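Local coordinates for protein indole-3-acetic acid-amido synthetase GH3.15 (Arabidopsis thaliana, PDB 6E1Q) that joins the auxin precursor indole-3-butyric acid, and the herbicide 2,4-DB, to glutamine at the expense of ATP, which is cleaved to AMP and diphosphate, at residues 7-10 against 11-14; 69-72 against 73-77; 276-280 against 281-285. One frame throughout, in Å; residues are numbered along the deposited sequence.

Contact 1: residues 7-10 against 11-14; sequences PTNQ and KACL
Pro-7 meets the first turn of helix 10-22 through its backbone: its CA lies 3.9 Å from SG of Cys-13. The sulfur is brought to this side by a first torsion of -73°, which sets SG beside its own backbone N and turns it back over the incoming chain. Asn-9, the N-cap, makes the main side-chain contact. Its CG stands anti to the backbone N (chi1 -172°), and this carries the amide forward to the start of the helix, where OD1 accepts from Ala-12 N at 3.1 Å with a fairly straight N-H (162°). The donor sits above the carbonyl plane of the amide rather than on a lone pair. The same amide rests on the methyl of Ala-12, with CG only 3.4 Å from CB. The backbone O of Asn-9 takes the N-H of Cys-13, 3.0 Å away, as the first i to i+4 bond. The side chain of Gln-10 takes little part, but its O accepts from Leu-14 N at 3.0 Å, and CG of Leu-14 packs against that same oxygen at 3.3 Å. Cys-13 and Leu-14 also face helix 112-132, touching Leu-124 and Leu-128. The cap thus satisfies an N-H that no preceding helical turn could reach, and the partly negative amide oxygen of Asn-9 would face the positive end of the helix dipole, a favourable electrostatic arrangement.

Contact 2: residues 69-72 against 73-77; sequences DIRS and YIDRI
Arg-71 and Asp-75, one turn apart on helix 67-78, pair through charge alone: NE of Arg-71 is 3.6 Å from OD2 of Asp-75, a long salt bridge with the oxygen well out of the guanidinium plane. The two flat groups are turned 59° against each other. OD2 instead lies alongside the aliphatic stem, 3.5 Å from Arg-71 CG, while water 1, at the guanidinium edge, accepts from Arg-71 NE and donates to Asp-75 OD1 at 2.7 Å. On another side of the helix, water 2 sits over the centre of the Tyr-73 ring, 3.6 Å above its plane, and joins Ser-72 OG to Arg-76 NH1. Ser-72 OG reaches it from between its backbone N and carbonyl carbon (chi1 66°). On the buried side, the CD1 methyls of Ile-70 and Ile-74 meet at 3.7 Å. The backbone bonds from Asp-75 N to Arg-71 O and from Arg-76 N to Ser-72 O set this spacing. Farther out, Arg-76 is held by salt bridges to Glu-81 and Glu-43, and Tyr-73 packs edge-to-face with Tyr-44. It is the i to i+4 pattern of an amphipathic helix, whose apolar side is buried within the N-terminal domain, with Ile-70 about 8 Å, side chain to side chain, from the ATP-binding Glu-330.

Contact 3: residues 276-280 against 281-285; sequences QECSK and TSWEA
Thr-281 begins the loop that brings Trp-283 back against Cys-278, in the C-terminal part of helix 268-278. The Thr-281 carbonyl oxygen is bonded by Lys-489, a residue within the family's C-terminal domain. Ser-282 then turns the chain. Its OG, anti to the backbone N (chi1 -179°), accepts from Glu-284 N at 3.2 Å with an N-H angle of 162°, so the hydroxyl bridges the residue between. That residue, Trp-283, carries the contact. Its indole swings back to the preceding helix, and NE1 donates to Cys-278 O at 3.1 Å through a bent N-H (137°), with the oxygen tilted out of the ring plane. Lys-280 O comes up in the plane of the indole at its edge, 3.5 Å from CD1, so two backbone oxygens gather about the pyrrole side of the ring. On its benzo side, CZ2 lies 4.1 Å from Cys-278 CB, and the sulfur stands 5.2 Å from the six-ring centroid, oblique to the ring, in a sulfur-aromatic contact. Trp-283 also packs on Leu-230 and Glu-231 of helix 220-243 and on Tyr-315 of helix 309-316. Beside this buried part, Lys-280 NZ reaches back to Glu-277 OE2 at 3.0 Å in a salt bridge. Arg-289 pairs with the same carboxylate oxygen and bonds Glu-284 O. Ala-285 takes the N-cap position of helix 286-290. The arrangement is a helix-to-helix connection in the N-terminal domain, in which a tryptophan folds back on the C-terminal part of the preceding helix and an ST turn leads toward the next one.

The three contacts lie apart, with nearest atoms between about 27 and 40 Å from one another, and contacts 2 and 3 fall on opposite sides of the chain's centre. Contact 1 is a surface contact, while contacts 2 and 3 are partly buried. Each involves a different helix at a different place along it: contact 1 covers the start of helix 10-22, contact 2 runs within helix 67-78, and contact 3 joins the C-terminal part of helix 268-278 to the loop after it. The chemistry differs with place: the helix start uses a side-chain amide as acceptor, the interior mixes charge, water and aliphatic packing, and contact 3 offers carbonyl oxygen to an indole N-H. Only contact 2 comes near ATP-binding residues.

Contact 1: residues 7-10 against 11-14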
ATOM      1  N   PRO A   7     -19.221 -15.814 -12.665  1.00 56.43           N
ATOM      2  CA  PRO A   7     -18.947 -15.122 -11.397  1.00 48.04           C
ATOM      3  C   PRO A   7     -20.132 -15.063 -10.457  1.00 58.67           C
ATOM      4  O   PRO A   7     -19.957 -14.643  -9.307  1.00 57.99           O
ATOM      5  CB  PRO A   7     -18.535 -13.715 -11.846  1.00 54.47           C
ATOM      6  CG  PRO A   7     -19.204 -13.540 -13.166  1.00 57.22           C
ATOM      7  CD  PRO A   7     -19.137 -14.896 -13.815  1.00 60.57           C
ATOM      8  N   THR A   8     -21.330 -15.458 -10.895  1.00 57.47           N
ATOM      9  CA  THR A   8     -22.459 -15.532  -9.987  1.00 58.47           C
ATOM     10  C   THR A   8     -22.552 -16.885  -9.311  1.00 55.47           C
ATOM     11  O   THR A   8     -23.352 -17.046  -8.382  1.00 61.63           O
ATOM     12  CB  THR A   8     -23.774 -15.251 -10.727  1.00 63.86           C
ATOM     13  OG1 THR A   8     -23.925 -16.167 -11.817  1.00 58.92           O
ATOM     14  CG2 THR A   8     -23.734 -13.850 -11.300  1.00 53.37           C
ATOM     15  N   ASN A   9     -21.762 -17.855  -9.759  1.00 51.30           N
ATOM     16  CA  ASN A   9     -21.816 -19.216  -9.234  1.00 52.49           C
ATOM     17  C   ASN A   9     -20.712 -19.358  -8.190  1.00 51.89           C
ATOM     18  O   ASN A   9     -19.557 -19.654  -8.502  1.00 44.55           O
ATOM     19  CB  ASN A   9     -21.689 -20.232 -10.363  1.00 53.51           C
ATOM     20  CG  ASN A   9     -21.933 -21.641  -9.895  1.00 56.41           C
ATOM     21  OD1 ASN A   9     -21.798 -21.942  -8.712  1.00 52.85           O
ATOM     22  ND2 ASN A   9     -22.330 -22.512 -10.818  1.00 51.56           N
ATOM     23  N   GLN A  10     -21.083 -19.168  -6.927  1.00 51.26           N
ATOM     24  CA  GLN A  10     -20.072 -19.115  -5.884  1.00 52.61           C
ATOM     25  C   GLN A  10     -19.359 -20.453  -5.737  1.00 54.39           C
ATOM     26  O   GLN A  10     -18.136 -20.494  -5.562  1.00 45.63           O
ATOM     27  CB  GLN A  10     -20.698 -18.658  -4.566  1.00 64.98           C
ATOM     28  CG  GLN A  10     -21.181 -17.196  -4.617  1.00 86.33           C
ATOM     29  CD  GLN A  10     -21.298 -16.554  -3.241  1.00 99.79           C
ATOM     30  OE1 GLN A  10     -20.755 -17.059  -2.253  1.00107.10           O
ATOM     31  NE2 GLN A  10     -21.994 -15.422  -3.175  1.00 98.95           N
ATOM     32  N   LYS A  11     -20.089 -21.561  -5.848  1.00 49.25           N
ATOM     33  CA  LYS A  11     -19.434 -22.855  -5.673  1.00 54.64           C
ATOM     34  C   LYS A  11     -18.492 -23.156  -6.831  1.00 50.38           C
ATOM     35  O   LYS A  11     -17.425 -23.758  -6.635  1.00 50.10           O
ATOM     36  CB  LYS A  11     -20.485 -23.952  -5.509  1.00 53.19           C
ATOM     37  CG  LYS A  11     -19.910 -25.324  -5.192  1.00 72.49           C
ATOM     38  CD  LYS A  11     -19.124 -25.281  -3.870  1.00 82.98           C
ATOM     39  CE  LYS A  11     -17.739 -25.926  -3.972  1.00 72.74           C
ATOM     40  NZ  LYS A  11     -16.706 -25.058  -4.558  1.00 50.89           N
ATOM     41  N   ALA A  12     -18.863 -22.739  -8.041  1.00 44.67           N
ATOM     42  CA  ALA A  12     -17.966 -22.930  -9.170  1.00 43.02           C
ATOM     43  C   ALA A  12     -16.705 -22.090  -9.009  1.00 48.62           C
ATOM     44  O   ALA A  12     -15.605 -22.532  -9.368  1.00 46.04           O
ATOM     45  CB  ALA A  12     -18.684 -22.586 -10.469  1.00 46.32           C
ATOM     46  N   CYS A  13     -16.841 -20.877  -8.462  1.00 43.08           N
ATOM     47  CA  CYS A  13     -15.677 -20.015  -8.284  1.00 41.48           C
ATOM     48  C   CYS A  13     -14.709 -20.603  -7.256  1.00 41.17           C
ATOM     49  O   CYS A  13     -13.499 -20.676  -7.502  1.00 37.81           O
ATOM     50  CB  CYS A  13     -16.128 -18.611  -7.883  1.00 40.85           C
ATOM     51  SG  CYS A  13     -16.869 -17.660  -9.245  1.00 46.88           S
ATOM     52  N   LEU A  14     -15.227 -21.027  -6.097  1.00 38.17           N
ATOM     53  CA  LEU A  14     -14.380 -21.609  -5.062  1.00 37.26           C
ATOM     54  C   LEU A  14     -13.731 -22.898  -5.546  1.00 43.71           C
ATOM     55  O   LEU A  14     -12.583 -23.197  -5.195  1.00 46.26           O
ATOM     56  CB  LEU A  14     -15.203 -21.876  -3.800  1.00 42.64           C
ATOM     57  CG  LEU A  14     -15.896 -20.669  -3.162  1.00 47.84           C
ATOM     58  CD1 LEU A  14     -16.865 -21.128  -2.085  1.00 49.78           C
ATOM     59  CD2 LEU A  14     -14.864 -19.716  -2.588  1.00 50.50           C
TER

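Contact 2: residues 69-72 against 73-77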
ATOM      1  N   ASP A  69      17.252  -1.635 -15.632  1.00 36.16           N
ATOM      2  CA  ASP A  69      17.840  -2.258 -16.816  1.00 38.72           C
ATOM      3  C   ASP A  69      16.912  -2.176 -18.022  1.00 35.51           C
ATOM      4  O   ASP A  69      17.382  -2.222 -19.160  1.00 39.45           O
ATOM      5  CB  ASP A  69      18.187  -3.730 -16.556  1.00 40.59           C
ATOM      6  CG  ASP A  69      19.090  -3.931 -15.353  1.00 44.19           C
ATOM      7  OD1 ASP A  69      20.151  -3.271 -15.257  1.00 58.21           O
ATOM      8  OD2 ASP A  69      18.730  -4.773 -14.501  1.00 46.03           O
ATOM      9  N   ILE A  70      15.601  -2.106 -17.810  1.00 28.91           N
ATOM     10  CA  ILE A  70      14.667  -2.149 -18.926  1.00 39.57           C
ATOM     11  C   ILE A  70      13.951  -0.823 -19.151  1.00 38.20           C
ATOM     12  O   ILE A  70      13.096  -0.740 -20.044  1.00 34.36           O
ATOM     13  CB  ILE A  70      13.661  -3.307 -18.764  1.00 37.11           C
ATOM     14  CG1 ILE A  70      12.964  -3.273 -17.405  1.00 36.66           C
ATOM     15  CG2 ILE A  70      14.388  -4.643 -18.889  1.00 43.60           C
ATOM     16  CD1 ILE A  70      11.682  -2.501 -17.379  1.00 36.88           C
ATOM     17  N   ARG A  71      14.294   0.229 -18.402  1.00 35.40           N
ATOM     18  CA  ARG A  71      13.585   1.498 -18.553  1.00 30.50           C
ATOM     19  C   ARG A  71      13.636   2.022 -19.987  1.00 31.82           C
ATOM     20  O   ARG A  71      12.677   2.665 -20.454  1.00 31.61           O
ATOM     21  CB  ARG A  71      14.175   2.530 -17.597  1.00 36.85           C
ATOM     22  CG  ARG A  71      13.545   3.907 -17.681  1.00 36.54           C
ATOM     23  CD  ARG A  71      14.239   4.867 -16.722  1.00 41.57           C
ATOM     24  NE  ARG A  71      13.582   6.170 -16.730  1.00 44.79           N
ATOM     25  CZ  ARG A  71      14.025   7.227 -16.065  1.00 44.96           C
ATOM     26  NH1 ARG A  71      15.138   7.137 -15.337  1.00 39.77           N
ATOM     27  NH2 ARG A  71      13.355   8.373 -16.131  1.00 41.08           N
ATOM     28  N   SER A  72      14.735   1.761 -20.703  1.00 31.65           N
ATOM     29  CA  SER A  72      14.881   2.313 -22.048  1.00 31.94           C
ATOM     30  C   SER A  72      13.803   1.793 -22.996  1.00 34.43           C
ATOM     31  O   SER A  72      13.306   2.545 -23.844  1.00 31.15           O
ATOM     32  CB  SER A  72      16.271   1.998 -22.595  1.00 36.90           C
ATOM     33  OG  SER A  72      16.419   0.601 -22.791  1.00 42.61           O
ATOM     34  N   TYR A  73      13.442   0.503 -22.888  1.00 28.86           N
ATOM     35  CA  TYR A  73      12.342  -0.028 -23.689  1.00 31.67           C
ATOM     36  C   TYR A  73      11.048   0.735 -23.415  1.00 31.36           C
ATOM     37  O   TYR A  73      10.312   1.095 -24.341  1.00 33.58           O
ATOM     38  CB  TYR A  73      12.162  -1.536 -23.418  1.00 27.23           C
ATOM     39  CG  TYR A  73      13.378  -2.328 -23.814  1.00 31.67           C
ATOM     40  CD1 TYR A  73      13.540  -2.787 -25.115  1.00 36.31           C
ATOM     41  CD2 TYR A  73      14.405  -2.559 -22.900  1.00 35.06           C
ATOM     42  CE1 TYR A  73      14.690  -3.492 -25.498  1.00 36.89           C
ATOM     43  CE2 TYR A  73      15.551  -3.265 -23.266  1.00 31.09           C
ATOM     44  CZ  TYR A  73      15.685  -3.735 -24.564  1.00 37.91           C
ATOM     45  OH  TYR A  73      16.823  -4.431 -24.929  1.00 45.50           O
ATOM     46  N   ILE A  74      10.751   0.984 -22.142  1.00 34.41           N
ATOM     47  CA  ILE A  74       9.523   1.698 -21.798  1.00 33.15           C
ATOM     48  C   ILE A  74       9.560   3.123 -22.342  1.00 31.99           C
ATOM     49  O   ILE A  74       8.563   3.624 -22.880  1.00 31.80           O
ATOM     50  CB  ILE A  74       9.308   1.669 -20.273  1.00 28.26           C
ATOM     51  CG1 ILE A  74       9.228   0.215 -19.803  1.00 33.86           C
ATOM     52  CG2 ILE A  74       8.006   2.407 -19.888  1.00 27.81           C
ATOM     53  CD1 ILE A  74       9.234   0.062 -18.291  1.00 41.01           C
ATOM     54  N   ASP A  75      10.714   3.795 -22.222  1.00 32.24           N
ATOM     55  CA  ASP A  75      10.833   5.150 -22.751  1.00 37.62           C
ATOM     56  C   ASP A  75      10.664   5.158 -24.269  1.00 38.05           C
ATOM     57  O   ASP A  75      10.026   6.060 -24.826  1.00 31.66           O
ATOM     58  CB  ASP A  75      12.186   5.764 -22.354  1.00 36.79           C
ATOM     59  CG  ASP A  75      12.255   6.169 -20.871  1.00 42.33           C
ATOM     60  OD1 ASP A  75      11.203   6.441 -20.242  1.00 43.57           O
ATOM     61  OD2 ASP A  75      13.381   6.228 -20.331  1.00 47.74           O
ATOM     62  N   ARG A  76      11.224   4.161 -24.962  1.00 29.75           N
ATOM     63  CA  ARG A  76      11.077   4.146 -26.417  1.00 29.50           C
ATOM     64  C   ARG A  76       9.628   3.921 -26.822  1.00 31.50           C
ATOM     65  O   ARG A  76       9.155   4.534 -27.791  1.00 29.33           O
ATOM     66  CB  ARG A  76      12.002   3.104 -27.070  1.00 34.67           C
ATOM     67  CG  ARG A  76      13.491   3.348 -26.750  1.00 35.40           C
ATOM     68  CD  ARG A  76      14.456   2.253 -27.215  1.00 36.68           C
ATOM     69  NE  ARG A  76      14.132   1.654 -28.502  1.00 34.49           N
ATOM     70  CZ  ARG A  76      14.398   0.397 -28.830  1.00 36.09           C
ATOM     71  NH1 ARG A  76      14.948  -0.428 -27.940  1.00 39.52           N
ATOM     72  NH2 ARG A  76      14.084  -0.049 -30.035  1.00 35.03           N
ATOM     73  N   ILE A  77       8.900   3.064 -26.097  1.00 26.78           N
ATOM     74  CA  ILE A  77       7.487   2.906 -26.429  1.00 31.61           C
ATOM     75  C   ILE A  77       6.739   4.200 -26.145  1.00 32.66           C
ATOM     76  O   ILE A  77       5.892   4.643 -26.940  1.00 32.63           O
ATOM     77  CB  ILE A  77       6.882   1.719 -25.654  1.00 30.62           C
ATOM     78  CG1 ILE A  77       7.396   0.388 -26.208  1.00 31.14           C
ATOM     79  CG2 ILE A  77       5.354   1.789 -25.679  1.00 31.60           C
ATOM     80  CD1 ILE A  77       7.376  -0.769 -25.182  1.00 31.06           C
TER
HETATM   81  O   HOH W   1      10.726   7.190 -17.678  1.00 64.76           O
HETATM   82  O   HOH W   2      16.407  -0.111 -25.357  1.00 39.82           O

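Contact 3: residues 276-280 against 281-285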
ATOM      1  N   GLN A 276     -25.172  12.997  15.926  1.00 37.19           N
ATOM      2  CA  GLN A 276     -25.124  12.330  17.227  1.00 41.51           C
ATOM      3  C   GLN A 276     -23.843  11.525  17.394  1.00 44.74           C
ATOM      4  O   GLN A 276     -23.271  11.477  18.490  1.00 46.81           O
ATOM      5  CB  GLN A 276     -26.326  11.409  17.406  1.00 49.97           C
ATOM      6  CG  GLN A 276     -27.396  11.923  18.333  1.00 71.28           C
ATOM      7  CD  GLN A 276     -28.742  11.282  18.049  1.00 84.89           C
ATOM      8  OE1 GLN A 276     -28.846  10.056  17.953  1.00 91.27           O
ATOM      9  NE2 GLN A 276     -29.778  12.107  17.905  1.00 85.69           N
ATOM     10  N   GLU A 277     -23.394  10.859  16.325  1.00 36.87           N
ATOM     11  CA  GLU A 277     -22.161  10.079  16.405  1.00 34.86           C
ATOM     12  C   GLU A 277     -20.933  10.969  16.408  1.00 35.74           C
ATOM     13  O   GLU A 277     -19.966  10.694  17.126  1.00 37.78           O
ATOM     14  CB  GLU A 277     -22.068   9.092  15.238  1.00 34.51           C
ATOM     15  CG  GLU A 277     -23.169   8.071  15.207  1.00 43.47           C
ATOM     16  CD  GLU A 277     -23.298   7.310  16.517  1.00 46.32           C
ATOM     17  OE1 GLU A 277     -24.411   6.820  16.793  1.00 52.54           O
ATOM     18  OE2 GLU A 277     -22.290   7.190  17.259  1.00 40.44           O
ATOM     19  N   CYS A 278     -20.920  12.006  15.571  1.00 36.02           N
ATOM     20  CA  CYS A 278     -19.712  12.818  15.459  1.00 40.22           C
ATOM     21  C   CYS A 278     -19.516  13.749  16.651  1.00 42.71           C
ATOM     22  O   CYS A 278     -18.379  14.139  16.937  1.00 42.63           O
ATOM     23  CB  CYS A 278     -19.738  13.637  14.170  1.00 35.44           C
ATOM     24  SG  CYS A 278     -19.606  12.706  12.638  1.00 37.08           S
ATOM     25  N   SER A 279     -20.582  14.099  17.360  1.00 39.04           N
ATOM     26  CA  SER A 279     -20.456  15.040  18.465  1.00 47.99           C
ATOM     27  C   SER A 279     -19.955  14.401  19.755  1.00 51.91           C
ATOM     28  O   SER A 279     -19.684  15.130  20.713  1.00 50.34           O
ATOM     29  CB  SER A 279     -21.797  15.734  18.711  1.00 38.38           C
ATOM     30  OG  SER A 279     -22.771  14.788  19.084  1.00 46.97           O
ATOM     31  N   LYS A 280     -19.801  13.077  19.803  1.00 52.65           N
ATOM     32  CA  LYS A 280     -19.246  12.437  20.990  1.00 48.44           C
ATOM     33  C   LYS A 280     -17.767  12.792  21.166  1.00 44.73           C
ATOM     34  O   LYS A 280     -17.027  12.984  20.194  1.00 40.84           O
ATOM     35  CB  LYS A 280     -19.449  10.916  20.910  1.00 41.26           C
ATOM     36  CG  LYS A 280     -20.917  10.535  20.664  1.00 53.09           C
ATOM     37  CD  LYS A 280     -21.259   9.093  21.025  1.00 60.32           C
ATOM     38  CE  LYS A 280     -22.682   8.745  20.570  1.00 61.69           C
ATOM     39  NZ  LYS A 280     -22.841   7.310  20.185  1.00 59.93           N
ATOM     40  N   THR A 281     -17.345  12.886  22.433  1.00 43.87           N
ATOM     41  CA  THR A 281     -15.975  13.300  22.763  1.00 45.18           C
ATOM     42  C   THR A 281     -14.939  12.344  22.192  1.00 42.74           C
ATOM     43  O   THR A 281     -13.979  12.765  21.537  1.00 54.70           O
ATOM     44  CB  THR A 281     -15.787  13.381  24.278  1.00 50.85           C
ATOM     45  OG1 THR A 281     -16.970  13.915  24.881  1.00 63.59           O
ATOM     46  CG2 THR A 281     -14.592  14.248  24.598  1.00 53.93           C
ATOM     47  N   SER A 282     -15.084  11.062  22.475  1.00 43.94           N
ATOM     48  CA  SER A 282     -14.165  10.062  21.957  1.00 44.11           C
ATOM     49  C   SER A 282     -14.607   9.625  20.566  1.00 40.32           C
ATOM     50  O   SER A 282     -15.762   9.236  20.368  1.00 35.71           O
ATOM     51  CB  SER A 282     -14.108   8.854  22.889  1.00 45.55           C
ATOM     52  OG  SER A 282     -13.202   7.899  22.378  1.00 51.80           O
ATOM     53  N   TRP A 283     -13.682   9.662  19.613  1.00 32.68           N
ATOM     54  CA  TRP A 283     -13.943   9.119  18.293  1.00 38.06           C
ATOM     55  C   TRP A 283     -13.564   7.646  18.190  1.00 38.38           C
ATOM     56  O   TRP A 283     -13.411   7.127  17.072  1.00 33.12           O
ATOM     57  CB  TRP A 283     -13.231   9.962  17.231  1.00 38.82           C
ATOM     58  CG  TRP A 283     -14.111  11.119  16.821  1.00 45.71           C
ATOM     59  CD1 TRP A 283     -14.887  11.881  17.645  1.00 56.08           C
ATOM     60  CD2 TRP A 283     -14.342  11.602  15.493  1.00 36.30           C
ATOM     61  NE1 TRP A 283     -15.575  12.818  16.915  1.00 56.89           N
ATOM     62  CE2 TRP A 283     -15.256  12.670  15.591  1.00 44.98           C
ATOM     63  CE3 TRP A 283     -13.853  11.251  14.237  1.00 32.57           C
ATOM     64  CZ2 TRP A 283     -15.690  13.384  14.480  1.00 34.44           C
ATOM     65  CZ3 TRP A 283     -14.294  11.961  13.132  1.00 37.57           C
ATOM     66  CH2 TRP A 283     -15.201  13.011  13.261  1.00 39.10           C
ATOM     67  N   GLU A 284     -13.418   6.965  19.327  1.00 37.88           N
ATOM     68  CA  GLU A 284     -13.250   5.521  19.303  1.00 41.59           C
ATOM     69  C   GLU A 284     -14.422   4.893  18.564  1.00 42.01           C
ATOM     70  O   GLU A 284     -15.576   5.293  18.752  1.00 38.78           O
ATOM     71  CB  GLU A 284     -13.154   4.953  20.726  1.00 33.14           C
ATOM     72  CG  GLU A 284     -13.028   3.425  20.731  1.00 42.09           C
ATOM     73  CD  GLU A 284     -12.897   2.826  22.116  1.00 49.48           C
ATOM     74  OE1 GLU A 284     -12.779   1.589  22.214  1.00 58.69           O
ATOM     75  OE2 GLU A 284     -12.901   3.582  23.105  1.00 60.16           O
ATOM     76  N   ALA A 285     -14.121   3.934  17.690  1.00 32.62           N
ATOM     77  CA  ALA A 285     -15.124   3.202  16.919  1.00 35.53           C
ATOM     78  C   ALA A 285     -15.901   4.083  15.934  1.00 35.00           C
ATOM     79  O   ALA A 285     -16.934   3.645  15.409  1.00 32.89           O
ATOM     80  CB  ALA A 285     -16.114   2.481  17.852  1.00 25.94           C
TER